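Local coordinates for protein putative alpha-L-fucosidase (Bacteroides thetaiotaomicron VPI-5482, PDB 3GZA) that probably hydrolyses alpha-L-fucosyl linkages, as a putative exported alpha-L-fucosidase of glycosyl hydrolase family 29, at residues Arg160-Glu163 with Lys164-Thr167; Asn153-Ala156 with Trp157-Leu161; Asp113-Asn116 with Ser117-Tyr121; Leu324-Ala327 with Gly328-Gln331. All coordinates share one frame; numbering follows the deposited sequence.

All four contacts are local, each lying along one helix or across its first turn, and all fall within the alpha-L-fucosidase region, which belongs to the TIM-barrel clan. Along the chain the order is contact 3 on helix 110-121, then contact 2, then contact 1, both on helix 148-171, and last contact 4 at the start of helix 327-344. Contacts 1 and 2 share Arg160 and Leu161, have centres 10 Å apart and meet the same 1,2-ethanediol beside the second subunit. Contacts 3 and 4 have centres 18 Å apart and both pack on helix 61-69, whereas contacts 2 and 4 are 40 Å apart between centres. Together they sample helices accompanying the parallel barrel strands.

Contact 1: residues Arg160-Glu163 with Lys164-Thr167; sequences RLCE and KMVT. With EDO (1,2-ethanediol), chain K.
Arg160 accepts the amide N of Lys164 on its carbonyl O at 2.8 Å, the first of four i to i+4 bonds through residues 160-167. The same oxygen has the Lys164 side chain alongside, with CG 3.4 Å from Arg160 O. From there the lysine runs fully extended, and NZ donates to O1 of a 1,2-ethanediol at 2.9 Å. That diol, probably from the crystallisation liquor, rests its C1 on Arg160 CB at 3.6 Å and also bonds Glu49 of the second subunit, the residue that forms a salt bridge with Arg160 NH2. An alanine in place of Lys164 would probably leave the diol oxygen without this donor and strip the Arg160 carbonyl of the methylenes beyond CB that lie along it. Leu161 and Cys162 both meet Met165, a selenomethionine: a bend at chi3 (-67°) brings its CE to 4.3 Å from Leu161 CG and 3.9 Å from Cys162 SG. Glu163 O takes two bonds from Thr167, whose OG1 is 2.8 Å away and whose N approaches from the opposite face of the carbonyl plane; the hydroxyl stands 37° out of it. Glu163 OE2 is bonded by Asp194 N. Helix 148-171 connects the parallel neighbouring strands 124-129 and 178-181; here Leu161, Cys162 and Met165 press on loop residues Leu137, Ile131, Pro193 and Val93, while Glu163, Val166 and Thr167 touch Ile198 of helix 196-202.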
loop_
_atom_site.group_PDB
_atom_site.type_symbol
_atom_site.label_atom_id
_atom_site.label_comp_id
_atom_site.label_asym_id
_atom_site.label_seq_id
_atom_site.Cartn_x
_atom_site.Cartn_y
_atom_site.Cartn_z
ATOM N N ARG A 160 -13.761 5.867 1.479
ATOM C CA ARG A 160 -13.350 6.265 2.832
ATOM C C ARG A 160 -11.886 6.566 2.878
ATOM O O ARG A 160 -11.471 7.473 3.587
ATOM C CB ARG A 160 -13.724 5.195 3.876
ATOM C CG ARG A 160 -15.237 5.127 4.183
ATOM C CD ARG A 160 -15.511 4.166 5.307
ATOM N NE ARG A 160 -15.262 2.785 4.970
ATOM C CZ ARG A 160 -16.158 1.976 4.391
ATOM N NH1 ARG A 160 -17.390 2.385 4.066
ATOM N NH2 ARG A 160 -15.813 0.760 4.104
ATOM N N LEU A 161 -11.064 5.792 2.168
ATOM C CA LEU A 161 -9.612 6.033 2.172
ATOM C C LEU A 161 -9.357 7.439 1.645
ATOM O O LEU A 161 -8.565 8.227 2.206
ATOM C CB LEU A 161 -8.901 5.014 1.291
ATOM C CG LEU A 161 -7.403 5.279 1.079
ATOM C CD1 LEU A 161 -6.534 5.153 2.373
ATOM C CD2 LEU A 161 -6.824 4.409 -0.046
ATOM N N CYS A 162 -10.040 7.770 0.550
ATOM C CA CYS A 162 -9.868 9.091 -0.059
ATOM C C CYS A 162 -10.338 10.190 0.860
ATOM O O CYS A 162 -9.668 11.235 1.013
ATOM C CB CYS A 162 -10.612 9.159 -1.378
ATOM S SG CYS A 162 -9.846 8.093 -2.651
ATOM N N GLU A 163 -11.479 9.988 1.495
ATOM C CA GLU A 163 -12.013 10.930 2.505
ATOM C C GLU A 163 -10.961 11.143 3.611
ATOM O O GLU A 163 -10.707 12.287 4.040
ATOM C CB GLU A 163 -13.330 10.430 3.085
ATOM C CG GLU A 163 -14.466 10.475 2.053
ATOM C CD GLU A 163 -15.658 9.636 2.371
ATOM O OE1 GLU A 163 -15.713 9.051 3.467
ATOM O OE2 GLU A 163 -16.550 9.532 1.501
ATOM N N LYS A 164 -10.364 10.047 4.065
ATOM C CA LYS A 164 -9.344 10.165 5.116
ATOM C C LYS A 164 -8.081 10.894 4.652
ATOM O O LYS A 164 -7.535 11.696 5.415
ATOM C CB LYS A 164 -9.014 8.808 5.707
ATOM C CG LYS A 164 -10.125 8.248 6.587
ATOM C CD LYS A 164 -9.749 6.879 7.075
ATOM C CE LYS A 164 -10.740 6.278 8.043
ATOM N NZ LYS A 164 -10.227 4.889 8.415
HETATM N N MSE A 165 -7.642 10.657 3.433
HETATM C CA MSE A 165 -6.484 11.354 2.871
HETATM C C MSE A 165 -6.780 12.846 2.785
HETATM O O MSE A 165 -5.976 13.676 3.195
HETATM C CB MSE A 165 -6.078 10.812 1.507
HETATM C CG MSE A 165 -5.456 9.399 1.556
HETATM SE SE MSE A 165 -4.716 8.871 -0.140
HETATM C CE MSE A 165 -6.258 8.721 -1.204
ATOM N N VAL A 166 -7.968 13.171 2.283
ATOM C CA VAL A 166 -8.392 14.571 2.169
ATOM C C VAL A 166 -8.436 15.193 3.539
ATOM O O VAL A 166 -8.029 16.321 3.721
ATOM C CB VAL A 166 -9.708 14.675 1.404
ATOM C CG1 VAL A 166 -10.310 16.104 1.419
ATOM C CG2 VAL A 166 -9.542 14.220 -0.059
ATOM N N THR A 167 -8.904 14.453 4.518
ATOM C CA THR A 167 -8.993 15.002 5.882
ATOM C C THR A 167 -7.587 15.328 6.398
ATOM O O THR A 167 -7.370 16.402 7.002
ATOM C CB THR A 167 -9.716 14.032 6.832
ATOM O OG1 THR A 167 -11.041 13.796 6.344
ATOM C CG2 THR A 167 -9.852 14.625 8.265
HETATM C C1 EDO K . -10.691 3.398 4.684
HETATM O O1 EDO K . -11.254 3.653 6.030
HETATM C C2 EDO K . -9.160 3.605 4.890
HETATM O O2 EDO K . -8.514 2.442 5.325
#

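Contact 2: residues Asn153-Ala156 with Trp157-Leu161; sequences NRQA and WYKRL. With EDO (1,2-ethanediol), chain K.
Trp157 starts its contact with the preceding turn at CB, which lies 3.5 Å from Asn153 O. CG stands anti to the backbone N (chi1 167°), and this carries the indole back beside Arg154, the two side chains pointing the same way. CE3 comes next, 3.8 Å from Arg154 O, which meets the ring at its edge and in its plane. Further out, CZ3 lies over one face of the Arg154 guanidinium, 4.1 Å from Arg154 CZ and offset toward the rim, with the two planes 30° apart. On the pyrrole side CD1 is 3.6 Å from C1 of the 1,2-ethanediol, and NE1 gives the diol O2 a weak hydrogen bond at 3.2 Å, bent to 132°. All this lies on helix 148-171 of the TIM-barrel region, at a subunit contact: Trp157 packs on Pro47 of the second subunit, and Arg154 NH2 bonds Leu136 O of that subunit besides Leu137 O of its own chain. Ala156, just before the tryptophan, has its O over the centre of the guanidinium of Arg160, one turn further along, 3.6 Å from Arg160 CZ, and Ala156 CB is 3.8 Å from Arg160 NH1; the bend at chi3 of the arginine folds its flat end back over this peptide, its NH2 held by Glu49 of the second subunit. Gln155 CG meets Lys159 CD at 4.1 Å, the lysine NZ going on to Ala190 O while the glutamine amide is fixed by Ala144 N, Phe142 O and Asp191 O.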
loop_
_atom_site.group_PDB
_atom_site.type_symbol
_atom_site.label_atom_id
_atom_site.label_comp_id
_atom_site.label_asym_id
_atom_site.label_seq_id
_atom_site.Cartn_x
_atom_site.Cartn_y
_atom_site.Cartn_z
ATOM N N ASN A 153 -17.865 -3.455 -1.935
ATOM C CA ASN A 153 -17.167 -3.215 -0.691
ATOM C C ASN A 153 -15.861 -2.484 -0.877
ATOM O O ASN A 153 -15.502 -1.610 -0.078
ATOM C CB ASN A 153 -16.959 -4.534 0.072
ATOM C CG ASN A 153 -18.265 -5.146 0.529
ATOM O OD1 ASN A 153 -19.216 -4.432 0.838
ATOM N ND2 ASN A 153 -18.313 -6.454 0.590
ATOM N N ARG A 154 -15.120 -2.836 -1.928
ATOM C CA ARG A 154 -13.852 -2.179 -2.167
ATOM C C ARG A 154 -14.069 -0.726 -2.573
ATOM O O ARG A 154 -13.325 0.174 -2.146
ATOM C CB ARG A 154 -13.030 -2.976 -3.188
ATOM C CG ARG A 154 -11.667 -2.409 -3.324
ATOM C CD ARG A 154 -10.752 -3.338 -4.157
ATOM N NE ARG A 154 -9.389 -2.849 -4.302
ATOM C CZ ARG A 154 -8.433 -2.995 -3.390
ATOM N NH1 ARG A 154 -8.661 -3.616 -2.244
ATOM N NH2 ARG A 154 -7.237 -2.513 -3.654
ATOM N N GLN A 155 -15.107 -0.449 -3.348
ATOM C CA GLN A 155 -15.365 0.928 -3.709
ATOM C C GLN A 155 -15.708 1.748 -2.445
ATOM O O GLN A 155 -15.241 2.893 -2.318
ATOM C CB GLN A 155 -16.508 0.998 -4.690
ATOM C CG GLN A 155 -16.688 2.362 -5.303
ATOM C CD GLN A 155 -15.622 2.677 -6.297
ATOM O OE1 GLN A 155 -15.254 1.779 -7.100
ATOM N NE2 GLN A 155 -15.186 3.960 -6.348
ATOM N N ALA A 156 -16.489 1.159 -1.530
ATOM C CA ALA A 156 -16.902 1.859 -0.281
ATOM C C ALA A 156 -15.637 2.169 0.531
ATOM O O ALA A 156 -15.474 3.248 1.116
ATOM C CB ALA A 156 -17.879 1.029 0.497
ATOM N N TRP A 157 -14.748 1.190 0.617
ATOM C CA TRP A 157 -13.474 1.347 1.328
ATOM C C TRP A 157 -12.597 2.413 0.700
ATOM O O TRP A 157 -12.039 3.257 1.403
ATOM C CB TRP A 157 -12.753 -0.014 1.400
ATOM C CG TRP A 157 -11.325 0.122 1.836
ATOM C CD1 TRP A 157 -10.860 0.215 3.118
ATOM C CD2 TRP A 157 -10.181 0.184 0.996
ATOM N NE1 TRP A 157 -9.504 0.386 3.118
ATOM C CE2 TRP A 157 -9.069 0.336 1.832
ATOM C CE3 TRP A 157 -9.987 0.113 -0.385
ATOM C CZ2 TRP A 157 -7.771 0.415 1.327
ATOM C CZ3 TRP A 157 -8.691 0.193 -0.863
ATOM C CH2 TRP A 157 -7.625 0.317 0.015
ATOM N N TYR A 158 -12.470 2.388 -0.628
ATOM C CA TYR A 158 -11.667 3.335 -1.327
ATOM C C TYR A 158 -12.205 4.761 -1.119
ATOM O O TYR A 158 -11.435 5.704 -0.910
ATOM C CB TYR A 158 -11.525 2.988 -2.815
ATOM C CG TYR A 158 -10.662 3.978 -3.547
ATOM C CD1 TYR A 158 -9.292 4.047 -3.294
ATOM C CD2 TYR A 158 -11.189 4.846 -4.520
ATOM C CE1 TYR A 158 -8.468 4.962 -3.979
ATOM C CE2 TYR A 158 -10.404 5.740 -5.194
ATOM C CZ TYR A 158 -9.019 5.817 -4.929
ATOM O OH TYR A 158 -8.224 6.733 -5.619
ATOM N N LYS A 159 -13.514 4.921 -1.190
ATOM C CA LYS A 159 -14.089 6.224 -0.921
ATOM C C LYS A 159 -13.681 6.736 0.487
ATOM O O LYS A 159 -13.332 7.901 0.644
ATOM C CB LYS A 159 -15.614 6.166 -1.062
ATOM C CG LYS A 159 -16.054 6.083 -2.546
ATOM C CD LYS A 159 -17.456 5.580 -2.827
ATOM C CE LYS A 159 -18.521 6.388 -2.210
ATOM N NZ LYS A 159 -19.855 5.810 -2.661
ATOM N N ARG A 160 -13.761 5.867 1.479
ATOM C CA ARG A 160 -13.350 6.265 2.832
ATOM C C ARG A 160 -11.886 6.566 2.878
ATOM O O ARG A 160 -11.471 7.473 3.587
ATOM C CB ARG A 160 -13.724 5.195 3.876
ATOM C CG ARG A 160 -15.237 5.127 4.183
ATOM C CD ARG A 160 -15.511 4.166 5.307
ATOM N NE ARG A 160 -15.262 2.785 4.970
ATOM C CZ ARG A 160 -16.158 1.976 4.391
ATOM N NH1 ARG A 160 -17.390 2.385 4.066
ATOM N NH2 ARG A 160 -15.813 0.760 4.104
ATOM N N LEU A 161 -11.064 5.792 2.168
ATOM C CA LEU A 161 -9.612 6.033 2.172
ATOM C C LEU A 161 -9.357 7.439 1.645
ATOM O O LEU A 161 -8.565 8.227 2.206
ATOM C CB LEU A 161 -8.901 5.014 1.291
ATOM C CG LEU A 161 -7.403 5.279 1.079
ATOM C CD1 LEU A 161 -6.534 5.153 2.373
ATOM C CD2 LEU A 161 -6.824 4.409 -0.046
HETATM C C1 EDO K . -10.691 3.398 4.684
HETATM O O1 EDO K . -11.254 3.653 6.030
HETATM C C2 EDO K . -9.160 3.605 4.890
HETATM O O2 EDO K . -8.514 2.442 5.325
#

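Contact 3: residues Asp113-Asn116 with Ser117-Tyr121; sequences DFVN and SCRKY
Asp113 O is gripped by the amide N of Ser117 at 2.9 Å, a helical bond with an N-H...O angle of 156°, and more weakly by the hydroxyl of Thr61. Ser117 OG is itself hydrogen-bonded to Asp62 and Thr61, which ties this side of helix 110-121 to the start of helix 61-69. Lys120 adds a salt bridge to Asp62. On the buried side, Phe114 and Cys118 make a sulfur-aromatic contact: SG of Cys118 lies over one face of the Phe114 ring, 4.0 Å from its centroid and 24° off the normal. Of the ring atoms CE2 is nearest to the sulfur, Phe114 CE2 to Cys118 SG being 3.7 Å, toward the rim. Phe114 has CG anti to its amide nitrogen (chi1 -177°), which turns the ring along the helix to meet the sulfur. Val115 and Arg119 lie side by side, the arginine extended from CG to NE, with Arg119 NH1 3.5 Å from Val115 CG2. A water in the guanidinium plane accepts from Arg119 NH1 at 2.9 Å and donates to Asn116 OD1 at 2.7 Å, while Arg119 NH2 goes to the carbonyls of Tyr173 and Asp175. Phe114 packs on Ala76 and Leu78 of strand 75-79, and Cys118 on Ala76 and on Pro125 of strand 124-129; a helix joining two parallel neighbouring strands in this way is the beta-alpha-beta crossover unit of a TIM barrel.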
loop_
_atom_site.group_PDB
_atom_site.type_symbol
_atom_site.label_atom_id
_atom_site.label_comp_id
_atom_site.label_asym_id
_atom_site.label_seq_id
_atom_site.Cartn_x
_atom_site.Cartn_y
_atom_site.Cartn_z
ATOM N N ASP A 113 7.037 20.568 3.645
ATOM C CA ASP A 113 8.116 21.424 3.159
ATOM C C ASP A 113 7.494 22.489 2.240
ATOM O O ASP A 113 7.779 23.688 2.347
ATOM C CB ASP A 113 9.099 20.620 2.330
ATOM C CG ASP A 113 10.076 19.782 3.128
ATOM O OD1 ASP A 113 9.896 19.517 4.323
ATOM O OD2 ASP A 113 11.049 19.366 2.472
ATOM N N PHE A 114 6.638 22.039 1.342
ATOM C CA PHE A 114 6.024 22.884 0.314
ATOM C C PHE A 114 5.133 23.967 0.830
ATOM O O PHE A 114 5.305 25.149 0.463
ATOM C CB PHE A 114 5.231 21.985 -0.633
ATOM C CG PHE A 114 4.615 22.710 -1.779
ATOM C CD1 PHE A 114 5.344 22.981 -2.889
ATOM C CD2 PHE A 114 3.289 23.095 -1.759
ATOM C CE1 PHE A 114 4.800 23.674 -3.948
ATOM C CE2 PHE A 114 2.721 23.760 -2.865
ATOM C CZ PHE A 114 3.478 24.045 -3.935
ATOM N N VAL A 115 4.233 23.625 1.747
ATOM C CA VAL A 115 3.354 24.664 2.262
ATOM C C VAL A 115 4.151 25.661 3.095
ATOM O O VAL A 115 3.902 26.880 3.055
ATOM C CB VAL A 115 2.151 24.123 3.056
ATOM C CG1 VAL A 115 1.257 23.202 2.198
ATOM C CG2 VAL A 115 2.597 23.426 4.337
ATOM N N ASN A 116 5.186 25.183 3.802
ATOM C CA ASN A 116 6.041 26.072 4.545
ATOM C C ASN A 116 6.767 27.064 3.603
ATOM O O ASN A 116 6.861 28.258 3.912
ATOM C CB ASN A 116 7.074 25.273 5.379
ATOM C CG ASN A 116 6.443 24.525 6.561
ATOM O OD1 ASN A 116 5.278 24.731 6.913
ATOM N ND2 ASN A 116 7.271 23.725 7.248
ATOM N N SER A 117 7.300 26.538 2.485
ATOM C CA SER A 117 7.997 27.361 1.504
ATOM C C SER A 117 7.056 28.378 0.920
ATOM O O SER A 117 7.423 29.535 0.766
ATOM C CB SER A 117 8.633 26.500 0.400
ATOM O OG SER A 117 9.642 25.680 0.955
ATOM N N CYS A 118 5.833 27.978 0.557
ATOM C CA CYS A 118 4.858 28.939 0.016
ATOM C C CYS A 118 4.711 30.107 0.962
ATOM O O CYS A 118 4.858 31.277 0.600
ATOM C CB CYS A 118 3.501 28.275 -0.194
ATOM S SG CYS A 118 3.488 27.145 -1.629
ATOM N N ARG A 119 4.414 29.808 2.222
ATOM C CA ARG A 119 4.132 30.863 3.181
ATOM C C ARG A 119 5.347 31.743 3.439
ATOM O O ARG A 119 5.219 32.954 3.674
ATOM C CB ARG A 119 3.579 30.263 4.474
ATOM C CG ARG A 119 2.208 29.649 4.263
ATOM C CD ARG A 119 1.591 29.024 5.491
ATOM N NE ARG A 119 0.318 28.357 5.126
ATOM C CZ ARG A 119 0.056 27.048 5.240
ATOM N NH1 ARG A 119 0.942 26.181 5.735
ATOM N NH2 ARG A 119 -1.125 26.615 4.858
ATOM N N LYS A 120 6.527 31.143 3.418
ATOM C CA LYS A 120 7.786 31.889 3.615
ATOM C C LYS A 120 7.976 33.026 2.587
ATOM O O LYS A 120 8.457 34.117 2.939
ATOM C CB LYS A 120 8.976 30.925 3.554
ATOM C CG LYS A 120 10.362 31.565 3.691
ATOM C CD LYS A 120 11.473 30.531 3.784
ATOM C CE LYS A 120 12.841 31.141 3.762
ATOM N NZ LYS A 120 13.847 30.037 3.833
ATOM N N TYR A 121 7.588 32.755 1.339
ATOM C CA TYR A 121 7.746 33.690 0.240
ATOM C C TYR A 121 6.473 34.407 -0.143
ATOM O O TYR A 121 6.435 35.148 -1.126
ATOM C CB TYR A 121 8.397 33.024 -0.956
ATOM C CG TYR A 121 9.788 32.541 -0.610
ATOM C CD1 TYR A 121 10.834 33.412 -0.523
ATOM C CD2 TYR A 121 10.014 31.201 -0.333
ATOM C CE1 TYR A 121 12.119 32.967 -0.154
ATOM C CE2 TYR A 121 11.257 30.741 0.024
ATOM C CZ TYR A 121 12.295 31.597 0.109
ATOM O OH TYR A 121 13.545 31.124 0.457
HETATM O O HOH W 1 3.429 26.731 7.174
#

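Contact 4: residues Leu324-Ala327 with Gly328-Gln331; sequences LIPA and GDAQ
The first turn of helix 327-344 is set at the N-cap residue Pro326, whose carbonyl O accepts Ala330 N at 3.0 Å with a nearly straight N-H...O angle of 171°. Ala327 O takes Gln331 N, also at 3.0 Å, and the helix is under way. As proline has neither an N-H nor a polar side chain, a reciprocal capping box cannot form here; Pro326 instead gives its ring as an apolar surface. Asp329, in the third position after the cap, crosses it, with OD1 3.4 Å from Pro326 CB and 3.9 Å from Pro326 CG. OD1 of Asp329 is in turn bound by Arg275 in a salt bridge, and Pro326 touches the same arginine. Ile325 also meets Asp329, crossing it at about a right angle: its CG2, anti to the amide nitrogen of the isoleucine, lies 3.9 Å from Asp329 CB and 4.3 Å from Ala330 CB. Ile325 also packs on Trp64 and Ala67 of helix 61-69, joining the cap to that helix. With a leucine replacing Asp329, the Arg275 guanidinium would probably lose this carboxylate partner, and Pro326 CB the oxygen that lies against it. A carboxylate near the amino end of a helix, already paired with an arginine, is likely to be stabilised further by the helix dipole, consistent with Asp329 staying ionised although buried.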
loop_
_atom_site.group_PDB
_atom_site.type_symbol
_atom_site.label_atom_id
_atom_site.label_comp_id
_atom_site.label_asym_id
_atom_site.label_seq_id
_atom_site.Cartn_x
_atom_site.Cartn_y
_atom_site.Cartn_z
ATOM N N LEU A 324 14.891 19.820 -7.546
ATOM C CA LEU A 324 14.935 21.236 -7.852
ATOM C C LEU A 324 14.219 21.559 -9.177
ATOM O O LEU A 324 14.172 20.717 -10.078
ATOM C CB LEU A 324 16.384 21.663 -7.997
ATOM C CG LEU A 324 17.228 21.588 -6.748
ATOM C CD1 LEU A 324 18.687 21.771 -7.104
ATOM C CD2 LEU A 324 16.782 22.607 -5.726
ATOM N N ILE A 325 13.728 22.799 -9.300
ATOM C CA ILE A 325 13.267 23.292 -10.597
ATOM C C ILE A 325 14.548 23.547 -11.426
ATOM O O ILE A 325 15.476 24.258 -10.974
ATOM C CB ILE A 325 12.370 24.563 -10.458
ATOM C CG1 ILE A 325 11.008 24.192 -9.862
ATOM C CG2 ILE A 325 12.302 25.319 -11.778
ATOM C CD1 ILE A 325 10.124 23.372 -10.809
ATOM N N PRO A 326 14.623 22.968 -12.646
ATOM C CA PRO A 326 15.834 23.145 -13.460
ATOM C C PRO A 326 16.204 24.598 -13.716
ATOM O O PRO A 326 15.330 25.444 -13.825
ATOM C CB PRO A 326 15.506 22.388 -14.768
ATOM C CG PRO A 326 14.542 21.343 -14.320
ATOM C CD PRO A 326 13.684 22.003 -13.271
ATOM N N ALA A 327 17.500 24.883 -13.802
ATOM C CA ALA A 327 17.971 26.243 -13.955
ATOM C C ALA A 327 17.353 26.986 -15.124
ATOM O O ALA A 327 17.046 28.180 -15.037
ATOM C CB ALA A 327 19.517 26.209 -14.109
ATOM N N GLY A 328 17.250 26.314 -16.270
ATOM C CA GLY A 328 16.688 26.945 -17.448
ATOM C C GLY A 328 15.232 27.352 -17.288
ATOM O O GLY A 328 14.828 28.421 -17.722
ATOM N N ASP A 329 14.473 26.462 -16.671
ATOM C CA ASP A 329 13.083 26.721 -16.362
ATOM C C ASP A 329 12.954 27.948 -15.459
ATOM O O ASP A 329 12.149 28.829 -15.672
ATOM C CB ASP A 329 12.477 25.504 -15.699
ATOM C CG ASP A 329 12.468 24.280 -16.594
ATOM O OD1 ASP A 329 13.541 23.884 -17.126
ATOM O OD2 ASP A 329 11.339 23.726 -16.735
ATOM N N ALA A 330 13.737 27.957 -14.389
ATOM C CA ALA A 330 13.736 29.080 -13.430
ATOM C C ALA A 330 14.090 30.401 -14.099
ATOM O O ALA A 330 13.491 31.456 -13.817
ATOM C CB ALA A 330 14.727 28.783 -12.286
ATOM N N GLN A 331 15.059 30.364 -14.998
ATOM C CA GLN A 331 15.459 31.587 -15.688
ATOM C C GLN A 331 14.307 32.069 -16.564
ATOM O O GLN A 331 14.042 33.241 -16.608
ATOM C CB GLN A 331 16.734 31.372 -16.479
ATOM C CG GLN A 331 17.159 32.504 -17.372
ATOM C CD GLN A 331 17.397 33.817 -16.626
ATOM O OE1 GLN A 331 17.770 33.836 -15.441
ATOM N NE2 GLN A 331 17.198 34.922 -17.331
#